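Local coordinates for protein NADP-dependent glyceraldehyde-3-phosphate dehydrogenase (Bacillus halodurans, PDB 3PRL) that probably catalyses the non-phosphorylating oxidation of glyceraldehyde 3-phosphate to 3-phosphoglycerate, using NADP+ as the electron acceptor, at residues 161-166 against 291-296; 261-266 against 385-390; 287-292 against 329-334. All coordinates share one frame; numbering follows the deposited sequence.

Contact 1. Residues 161-166 against 291-296; sequences PFNYPV and QRCTAI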
loop_
_atom_site.group_PDB
_atom_site.type_symbol
_atom_site.label_atom_id
_atom_site.label_comp_id
_atom_site.label_asym_id
_atom_site.label_seq_id
_atom_site.Cartn_x
_atom_site.Cartn_y
_atom_site.Cartn_z
ATOM N N PRO D 161 27.688 -16.810 1.411
ATOM C CA PRO D 161 28.160 -18.200 1.375
ATOM C C PRO D 161 28.967 -18.542 0.108
ATOM O O PRO D 161 29.160 -17.673 -0.736
ATOM C CB PRO D 161 26.851 -18.982 1.376
ATOM C CG PRO D 161 25.923 -18.114 0.563
ATOM C CD PRO D 161 26.434 -16.671 0.641
ATOM N N PHE D 162 29.440 -19.791 -0.004
ATOM C CA PHE D 162 30.152 -20.280 -1.195
ATOM C C PHE D 162 29.158 -20.690 -2.290
ATOM O O PHE D 162 29.473 -20.645 -3.479
ATOM C CB PHE D 162 31.084 -21.460 -0.838
ATOM C CG PHE D 162 30.381 -22.791 -0.726
ATOM C CD1 PHE D 162 30.090 -23.542 -1.871
ATOM C CD2 PHE D 162 30.010 -23.292 0.527
ATOM C CE1 PHE D 162 29.420 -24.776 -1.782
ATOM C CE2 PHE D 162 29.346 -24.524 0.632
ATOM C CZ PHE D 162 29.051 -25.269 -0.543
ATOM N N ASN D 163 28.004 -21.166 -1.820
ATOM C CA ASN D 163 26.740 -21.394 -2.514
ATOM C C ASN D 163 26.599 -20.543 -3.777
ATOM O O ASN D 163 26.590 -21.037 -4.909
ATOM C CB ASN D 163 25.635 -20.930 -1.513
ATOM C CG ASN D 163 24.525 -21.946 -1.276
ATOM O OD1 ASN D 163 23.533 -21.626 -0.599
ATOM N ND2 ASN D 163 24.685 -23.162 -1.763
ATOM N N TYR D 164 26.458 -19.245 -3.542
ATOM C CA TYR D 164 26.175 -18.253 -4.566
ATOM C C TYR D 164 26.989 -17.028 -4.169
ATOM O O TYR D 164 26.510 -16.173 -3.454
ATOM C CB TYR D 164 24.678 -17.911 -4.586
ATOM C CG TYR D 164 23.747 -19.041 -4.986
ATOM C CD1 TYR D 164 23.236 -19.121 -6.281
ATOM C CD2 TYR D 164 23.348 -20.015 -4.062
ATOM C CE1 TYR D 164 22.375 -20.161 -6.657
ATOM C CE2 TYR D 164 22.478 -21.058 -4.419
ATOM C CZ TYR D 164 21.998 -21.120 -5.730
ATOM O OH TYR D 164 21.144 -22.140 -6.111
ATOM N N PRO D 165 28.243 -16.958 -4.618
ATOM C CA PRO D 165 29.164 -15.949 -4.104
ATOM C C PRO D 165 29.098 -14.584 -4.832
ATOM O O PRO D 165 29.813 -13.655 -4.464
ATOM C CB PRO D 165 30.517 -16.618 -4.298
ATOM C CG PRO D 165 30.334 -17.445 -5.530
ATOM C CD PRO D 165 28.906 -17.889 -5.559
ATOM N N VAL D 166 28.264 -14.480 -5.858
ATOM C CA VAL D 166 27.990 -13.202 -6.494
ATOM C C VAL D 166 26.527 -12.891 -6.180
ATOM O O VAL D 166 26.213 -11.872 -5.563
ATOM C CB VAL D 166 28.358 -13.236 -8.032
ATOM C CG1 VAL D 166 27.949 -11.979 -8.742
ATOM C CG2 VAL D 166 29.860 -13.402 -8.189
ATOM N N GLN D 291 23.990 -28.719 -3.199
ATOM C CA GLN D 291 24.592 -27.698 -2.331
ATOM C C GLN D 291 23.773 -26.423 -2.338
ATOM O O GLN D 291 24.254 -25.350 -2.695
ATOM C CB GLN D 291 26.037 -27.423 -2.721
ATOM C CG GLN D 291 26.915 -28.648 -2.535
ATOM C CD GLN D 291 28.258 -28.497 -3.175
ATOM O OE1 GLN D 291 29.280 -28.633 -2.515
ATOM N NE2 GLN D 291 28.274 -28.208 -4.468
ATOM N N ARG D 292 22.514 -26.570 -1.935
ATOM C CA ARG D 292 21.560 -25.481 -1.936
ATOM C C ARG D 292 20.756 -25.559 -0.661
ATOM O O ARG D 292 20.373 -26.661 -0.212
ATOM C CB ARG D 292 20.644 -25.589 -3.156
ATOM C CG ARG D 292 21.350 -25.281 -4.470
ATOM C CD ARG D 292 20.513 -25.639 -5.697
ATOM N NE ARG D 292 19.466 -24.664 -5.977
ATOM C CZ ARG D 292 18.183 -24.981 -6.157
ATOM N NH1 ARG D 292 17.790 -26.255 -6.096
ATOM N NH2 ARG D 292 17.293 -24.032 -6.405
ATOM N N CYS D 293 20.512 -24.402 -0.063
ATOM C CA CYS D 293 19.688 -24.372 1.124
ATOM C C CYS D 293 18.262 -24.666 0.707
ATOM O O CYS D 293 17.599 -25.469 1.337
ATOM C CB CYS D 293 19.823 -23.045 1.865
ATOM S SG CYS D 293 21.459 -22.867 2.562
ATOM N N THR D 294 17.827 -24.021 -0.378
ATOM C CA THR D 294 16.536 -24.274 -0.980
ATOM C C THR D 294 16.686 -25.343 -2.077
ATOM O O THR D 294 17.303 -25.104 -3.119
ATOM C CB THR D 294 15.943 -22.989 -1.553
ATOM O OG1 THR D 294 16.284 -21.877 -0.702
ATOM C CG2 THR D 294 14.439 -23.106 -1.648
ATOM N N ALA D 295 16.119 -26.513 -1.805
ATOM C CA ALA D 295 16.211 -27.697 -2.655
ATOM C C ALA D 295 15.429 -28.803 -1.993
ATOM O O ALA D 295 15.448 -28.929 -0.769
ATOM C CB ALA D 295 17.656 -28.137 -2.816
ATOM N N ILE D 296 14.770 -29.621 -2.808
ATOM C CA ILE D 296 14.092 -30.807 -2.327
ATOM C C ILE D 296 15.139 -31.829 -1.838
ATOM O O ILE D 296 16.054 -32.202 -2.567
ATOM C CB ILE D 296 13.215 -31.417 -3.438
ATOM C CG1 ILE D 296 12.038 -30.489 -3.788
ATOM C CG2 ILE D 296 12.802 -32.847 -3.091
ATOM C CD1 ILE D 296 10.947 -30.389 -2.750
#

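Contact 2. Residues 261-266 against 385-390; sequences GGKDPA and EEPFGP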
loop_
_atom_site.group_PDB
_atom_site.type_symbol
_atom_site.label_atom_id
_atom_site.label_comp_id
_atom_site.label_asym_id
_atom_site.label_seq_id
_atom_site.Cartn_x
_atom_site.Cartn_y
_atom_site.Cartn_z
ATOM N N GLY D 261 19.886 -23.447 6.800
ATOM C CA GLY D 261 19.658 -24.705 6.113
ATOM C C GLY D 261 18.212 -25.112 5.929
ATOM O O GLY D 261 17.298 -24.617 6.615
ATOM N N GLY D 262 18.014 -26.043 4.999
ATOM C CA GLY D 262 16.696 -26.585 4.740
ATOM C C GLY D 262 16.726 -28.088 4.665
ATOM O O GLY D 262 17.772 -28.690 4.429
ATOM N N LYS D 263 15.577 -28.703 4.913
ATOM C CA LYS D 263 15.353 -30.068 4.433
ATOM C C LYS D 263 13.984 -30.079 3.742
ATOM O O LYS D 263 13.015 -30.651 4.270
ATOM C CB LYS D 263 15.456 -31.066 5.589
ATOM C CG LYS D 263 15.592 -32.546 5.195
ATOM C CD LYS D 263 17.034 -32.983 4.895
ATOM C CE LYS D 263 17.079 -34.496 4.670
ATOM N NZ LYS D 263 18.436 -35.060 4.350
ATOM N N ASP D 264 13.891 -29.400 2.591
ATOM C CA ASP D 264 12.600 -29.248 1.899
ATOM C C ASP D 264 12.021 -30.622 1.514
ATOM O O ASP D 264 12.695 -31.423 0.885
ATOM C CB ASP D 264 12.684 -28.333 0.646
ATOM C CG ASP D 264 13.241 -26.936 0.938
ATOM O OD1 ASP D 264 13.082 -26.409 2.070
ATOM O OD2 ASP D 264 13.852 -26.349 0.011
ATOM N N PRO D 265 10.780 -30.904 1.935
ATOM C CA PRO D 265 10.121 -32.140 1.511
ATOM C C PRO D 265 9.422 -32.005 0.175
ATOM O O PRO D 265 8.957 -30.914 -0.191
ATOM C CB PRO D 265 9.078 -32.380 2.599
ATOM C CG PRO D 265 8.769 -30.975 3.131
ATOM C CD PRO D 265 10.074 -30.243 3.058
ATOM N N ALA D 266 9.361 -33.113 -0.554
ATOM C CA ALA D 266 8.489 -33.211 -1.698
ATOM C C ALA D 266 7.386 -34.152 -1.254
ATOM O O ALA D 266 7.658 -35.260 -0.802
ATOM C CB ALA D 266 9.228 -33.774 -2.875
ATOM N N GLU D 385 19.069 -34.853 8.465
ATOM C CA GLU D 385 20.247 -33.997 8.315
ATOM C C GLU D 385 20.498 -33.545 6.870
ATOM O O GLU D 385 20.713 -34.366 5.968
ATOM C CB GLU D 385 21.512 -34.686 8.852
ATOM C CG GLU D 385 21.405 -35.240 10.282
ATOM C CD GLU D 385 22.728 -35.807 10.810
ATOM O OE1 GLU D 385 23.807 -35.505 10.245
ATOM O OE2 GLU D 385 22.679 -36.554 11.811
ATOM N N GLU D 386 20.506 -32.228 6.672
ATOM C CA GLU D 386 20.842 -31.636 5.389
ATOM C C GLU D 386 22.273 -32.046 5.001
ATOM O O GLU D 386 23.222 -31.704 5.693
ATOM C CB GLU D 386 20.704 -30.113 5.469
ATOM C CG GLU D 386 21.197 -29.362 4.242
ATOM C CD GLU D 386 21.149 -27.844 4.406
ATOM O OE1 GLU D 386 21.738 -27.320 5.379
ATOM O OE2 GLU D 386 20.538 -27.173 3.547
ATOM N N PRO D 387 22.416 -32.785 3.885
ATOM C CA PRO D 387 23.668 -33.392 3.447
ATOM C C PRO D 387 24.566 -32.385 2.761
ATOM O O PRO D 387 25.790 -32.490 2.831
ATOM C CB PRO D 387 23.205 -34.445 2.428
ATOM C CG PRO D 387 21.706 -34.543 2.605
ATOM C CD PRO D 387 21.312 -33.162 2.994
ATOM N N PHE D 388 23.946 -31.387 2.132
ATOM C CA PHE D 388 24.649 -30.485 1.231
ATOM C C PHE D 388 25.428 -31.263 0.146
ATOM O O PHE D 388 26.604 -31.011 -0.108
ATOM C CB PHE D 388 25.498 -29.471 2.010
ATOM C CG PHE D 388 25.145 -28.044 1.685
ATOM C CD1 PHE D 388 23.854 -27.566 1.919
ATOM C CD2 PHE D 388 26.073 -27.191 1.092
ATOM C CE1 PHE D 388 23.503 -26.266 1.596
ATOM C CE2 PHE D 388 25.719 -25.869 0.751
ATOM C CZ PHE D 388 24.439 -25.416 0.997
ATOM N N GLY D 389 24.729 -32.202 -0.485
ATOM C CA GLY D 389 25.345 -33.149 -1.421
ATOM C C GLY D 389 24.349 -33.964 -2.226
ATOM O O GLY D 389 23.165 -34.013 -1.869
ATOM N N PRO D 390 24.822 -34.612 -3.316
ATOM C CA PRO D 390 23.952 -35.196 -4.337
ATOM C C PRO D 390 23.369 -36.526 -3.877
ATOM O O PRO D 390 23.735 -37.588 -4.397
ATOM C CB PRO D 390 24.895 -35.397 -5.518
ATOM C CG PRO D 390 26.213 -35.659 -4.901
ATOM C CD PRO D 390 26.240 -34.928 -3.574
#

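Contact 3. Residues 287-292 against 329-334; sequences SYSGQR and ADITPV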
loop_
_atom_site.group_PDB
_atom_site.type_symbol
_atom_site.label_atom_id
_atom_site.label_comp_id
_atom_site.label_asym_id
_atom_site.label_seq_id
_atom_site.Cartn_x
_atom_site.Cartn_y
_atom_site.Cartn_z
ATOM N N SER D 287 20.276 -30.070 -8.519
ATOM C CA SER D 287 20.817 -28.802 -8.979
ATOM C C SER D 287 22.008 -28.438 -8.116
ATOM O O SER D 287 21.927 -28.498 -6.892
ATOM C CB SER D 287 19.745 -27.714 -8.891
ATOM O OG SER D 287 20.309 -26.415 -8.972
ATOM N N TYR D 288 23.110 -28.060 -8.764
ATOM C CA TYR D 288 24.389 -27.781 -8.096
ATOM C C TYR D 288 24.803 -28.872 -7.088
ATOM O O TYR D 288 25.326 -28.590 -6.003
ATOM C CB TYR D 288 24.415 -26.354 -7.519
ATOM C CG TYR D 288 25.745 -25.890 -6.948
ATOM C CD1 TYR D 288 26.943 -26.068 -7.643
ATOM C CD2 TYR D 288 25.793 -25.233 -5.717
ATOM C CE1 TYR D 288 28.168 -25.615 -7.105
ATOM C CE2 TYR D 288 26.990 -24.787 -5.181
ATOM C CZ TYR D 288 28.176 -24.974 -5.874
ATOM O OH TYR D 288 29.363 -24.537 -5.305
ATOM N N SER D 289 24.586 -30.128 -7.492
ATOM C CA SER D 289 24.899 -31.322 -6.683
ATOM C C SER D 289 24.326 -31.330 -5.263
ATOM O O SER D 289 24.901 -31.958 -4.369
ATOM C CB SER D 289 26.419 -31.580 -6.635
ATOM O OG SER D 289 26.928 -31.977 -7.903
ATOM N N GLY D 290 23.204 -30.644 -5.047
ATOM C CA GLY D 290 22.560 -30.625 -3.720
ATOM C C GLY D 290 23.137 -29.625 -2.723
ATOM O O GLY D 290 22.812 -29.678 -1.525
ATOM N N GLN D 291 23.990 -28.719 -3.199
ATOM C CA GLN D 291 24.592 -27.698 -2.331
ATOM C C GLN D 291 23.773 -26.423 -2.338
ATOM O O GLN D 291 24.254 -25.350 -2.695
ATOM C CB GLN D 291 26.037 -27.423 -2.721
ATOM C CG GLN D 291 26.915 -28.648 -2.535
ATOM C CD GLN D 291 28.258 -28.497 -3.175
ATOM O OE1 GLN D 291 29.280 -28.633 -2.515
ATOM N NE2 GLN D 291 28.274 -28.208 -4.468
ATOM N N ARG D 292 22.514 -26.570 -1.935
ATOM C CA ARG D 292 21.560 -25.481 -1.936
ATOM C C ARG D 292 20.756 -25.559 -0.661
ATOM O O ARG D 292 20.373 -26.661 -0.212
ATOM C CB ARG D 292 20.644 -25.589 -3.156
ATOM C CG ARG D 292 21.350 -25.281 -4.470
ATOM C CD ARG D 292 20.513 -25.639 -5.697
ATOM N NE ARG D 292 19.466 -24.664 -5.977
ATOM C CZ ARG D 292 18.183 -24.981 -6.157
ATOM N NH1 ARG D 292 17.790 -26.255 -6.096
ATOM N NH2 ARG D 292 17.293 -24.032 -6.405
ATOM N N ALA D 329 28.745 -30.349 -16.436
ATOM C CA ALA D 329 28.096 -31.534 -15.863
ATOM C C ALA D 329 26.976 -31.139 -14.894
ATOM O O ALA D 329 27.034 -30.078 -14.251
ATOM C CB ALA D 329 29.122 -32.429 -15.170
ATOM N N ASP D 330 25.945 -31.979 -14.812
ATOM C CA ASP D 330 24.834 -31.751 -13.879
ATOM C C ASP D 330 25.322 -31.910 -12.438
ATOM O O ASP D 330 24.989 -31.105 -11.553
ATOM C CB ASP D 330 23.684 -32.728 -14.153
ATOM C CG ASP D 330 23.101 -32.581 -15.548
ATOM O OD1 ASP D 330 22.603 -31.486 -15.881
ATOM O OD2 ASP D 330 23.121 -33.577 -16.306
ATOM N N ILE D 331 26.130 -32.952 -12.236
ATOM C CA ILE D 331 26.725 -33.271 -10.959
ATOM C C ILE D 331 28.229 -33.028 -10.989
ATOM O O ILE D 331 28.983 -33.780 -11.602
ATOM C CB ILE D 331 26.425 -34.732 -10.569
ATOM C CG1 ILE D 331 24.956 -35.103 -10.861
ATOM C CG2 ILE D 331 26.834 -35.000 -9.119
ATOM C CD1 ILE D 331 23.881 -34.363 -9.997
ATOM N N THR D 332 28.664 -31.956 -10.345
ATOM C CA THR D 332 30.091 -31.677 -10.221
ATOM C C THR D 332 30.567 -31.974 -8.796
ATOM O O THR D 332 29.744 -32.325 -7.932
ATOM C CB THR D 332 30.451 -30.231 -10.658
ATOM O OG1 THR D 332 29.568 -29.282 -10.046
ATOM C CG2 THR D 332 30.364 -30.102 -12.175
ATOM N N PRO D 333 31.886 -31.829 -8.542
ATOM C CA PRO D 333 32.434 -32.129 -7.223
ATOM C C PRO D 333 31.869 -31.222 -6.131
ATOM O O PRO D 333 31.562 -30.048 -6.381
ATOM C CB PRO D 333 33.939 -31.876 -7.402
ATOM C CG PRO D 333 34.176 -31.928 -8.879
ATOM C CD PRO D 333 32.938 -31.365 -9.468
ATOM N N VAL D 334 31.708 -31.778 -4.934
ATOM C CA VAL D 334 31.249 -31.000 -3.795
ATOM C C VAL D 334 32.401 -30.153 -3.266
ATOM O O VAL D 334 33.566 -30.432 -3.533
ATOM C CB VAL D 334 30.592 -31.861 -2.682
ATOM C CG1 VAL D 334 29.264 -32.441 -3.171
ATOM C CG2 VAL D 334 31.531 -32.960 -2.202
#

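Contact 1. Residues 161-166 against 291-296
N163 and R292 mark the closest backbone approach of two irregular loops, their CA atoms 6.6 Å apart; one loop follows strand 144-159, the other leads into strand 296-302. At this spacing no regular pairing develops, and side chains bridge the gap. Y164 reaches across with its phenol: the hydroxyl OH accepts a hydrogen bond from R292 NE at 3.0 Å, with an N-H...O angle of 153°. The OH lies in the guanidinium plane, at its edge, while the tyrosine ring is turned 64° against that plane. A bend at chi3 swings the arginine head round to present NE, and T294 O sits 3.1 Å above the guanidinium, over its centre. K101 adds a cation-pi contact to the Y164 ring.

The setting is the active-site crevice of the aldehyde dehydrogenase fold, where a loop of the cofactor-binding domain faces the loop bearing the family's cysteine signature. C293 is probably the nucleophile, as in relatives, and its SG lies 4.0 Å from N163 OD1. N163 probably corresponds to the asparagine that in relatives helps form the oxyanion hole, and the side chain of the predicted active-site residue E259 lies about 6 Å from that of C293.

F162, which belongs to the NADP-binding site, meets Q291 obliquely, its CZ 3.9 Å from Q291 OE1 and the ring and amide planes 63° apart. The same oxygen accepts a hydrogen bond from I335 N, which helps hold the glutamine against the phenyl group.

Contact 2. Residues 261-266 against 385-390
G262 N donates a hydrogen bond to E386 OE2 at 3.1 Å, nearly straight at 173°, meeting the oxygen from above the carboxylate plane. The other oxygen, OE1, rests 3.4 Å from G261 CA, where a side chain would collide with it. E386 reaches both glycines because its CG stands anti to the backbone N (chi1 173°) and the chain stays extended beyond. K263 supplies the second grip: bent at chi2, it runs alongside the backbone of 385-386 and gives NZ to E385 O at 2.9 Å, from above the carbonyl plane. P387 CD lies 3.7 Å from K263 NZ.

At this domain crossing of the aldehyde dehydrogenase fold the chain passes from strand 256-259 of the cofactor-binding sheet to strand 264-268 of the catalytic one. E386 opens the family's E-x-F-G-P motif, whose glutamate in relatives contacts the nicotinamide ribose, probably here too. In the next shell K297 NZ forms a salt bridge with E386 OE2 and also bonds G262 O, reconciling two acceptors only 3.3 Å apart. With an alanine in place of E386, G262 N would probably lose its acceptor and K297 its carboxylate. V382 O takes a further bond from K263 NZ.

Contact 3. Residues 287-292 against 329-334
S289 carries the largest share of this contact, pointing its side chain toward 329-334. OG donates to T332 O at 2.8 Å, the donor tilted 15° from the carbonyl plane. With OG anti to its own carbonyl carbon (chi1 -68°), the hydroxyl also packs on I331, whose CG2 lies 3.3 Å from S289 OG.

The second cluster pairs V334 with Q291, their side chains crossing at about a right angle. Q291 OE1 lies 3.3 Å from V334 CA and 3.5 Å from V334 CB, on the base of the valine, while I335 N gives it a hydrogen bond. NE2 sits over one face of the Y288 ring, offset toward the rim, and makes a weak hydrogen bond to Y288 O. V334 also packs on helix 337-352, touching A340 and I343.

Y288, S289 and G290 all have positive phi, and Q291 centres an inverse gamma turn; this tight winding presents serine and glutamine to the other loop. P333 O is buried without a partner. The chemistry implies a side-chain to main-chain joint: the serine proton goes to T332 O, which fixes the hydroxyl's rotation, while the remainder is van der Waals contact of polar atoms with aliphatic carbon.

All three contacts lie inside the chain, but contacts 2 and 3 are buried whereas contact 1 is only partly so, lying closest to the chain's centre and facing the active-site crevice. Contacts 1 and 3 use overlapping parts of the cysteine-bearing loop and share Q291 and R292, so one loop is tied both to the cofactor domain and to the loop between helices 303-317 and 337-352. Contact 2 touches that loop: F388 O packs on Q291 CG, and D264 OD2 probably bonds A295 N. An aromatic hydroxyl meets a guanidinium in contact 1, charged side chains meet backbone in contact 2, and a neutral hydroxyl and an amide meet backbone and aliphatic carbon in contact 3.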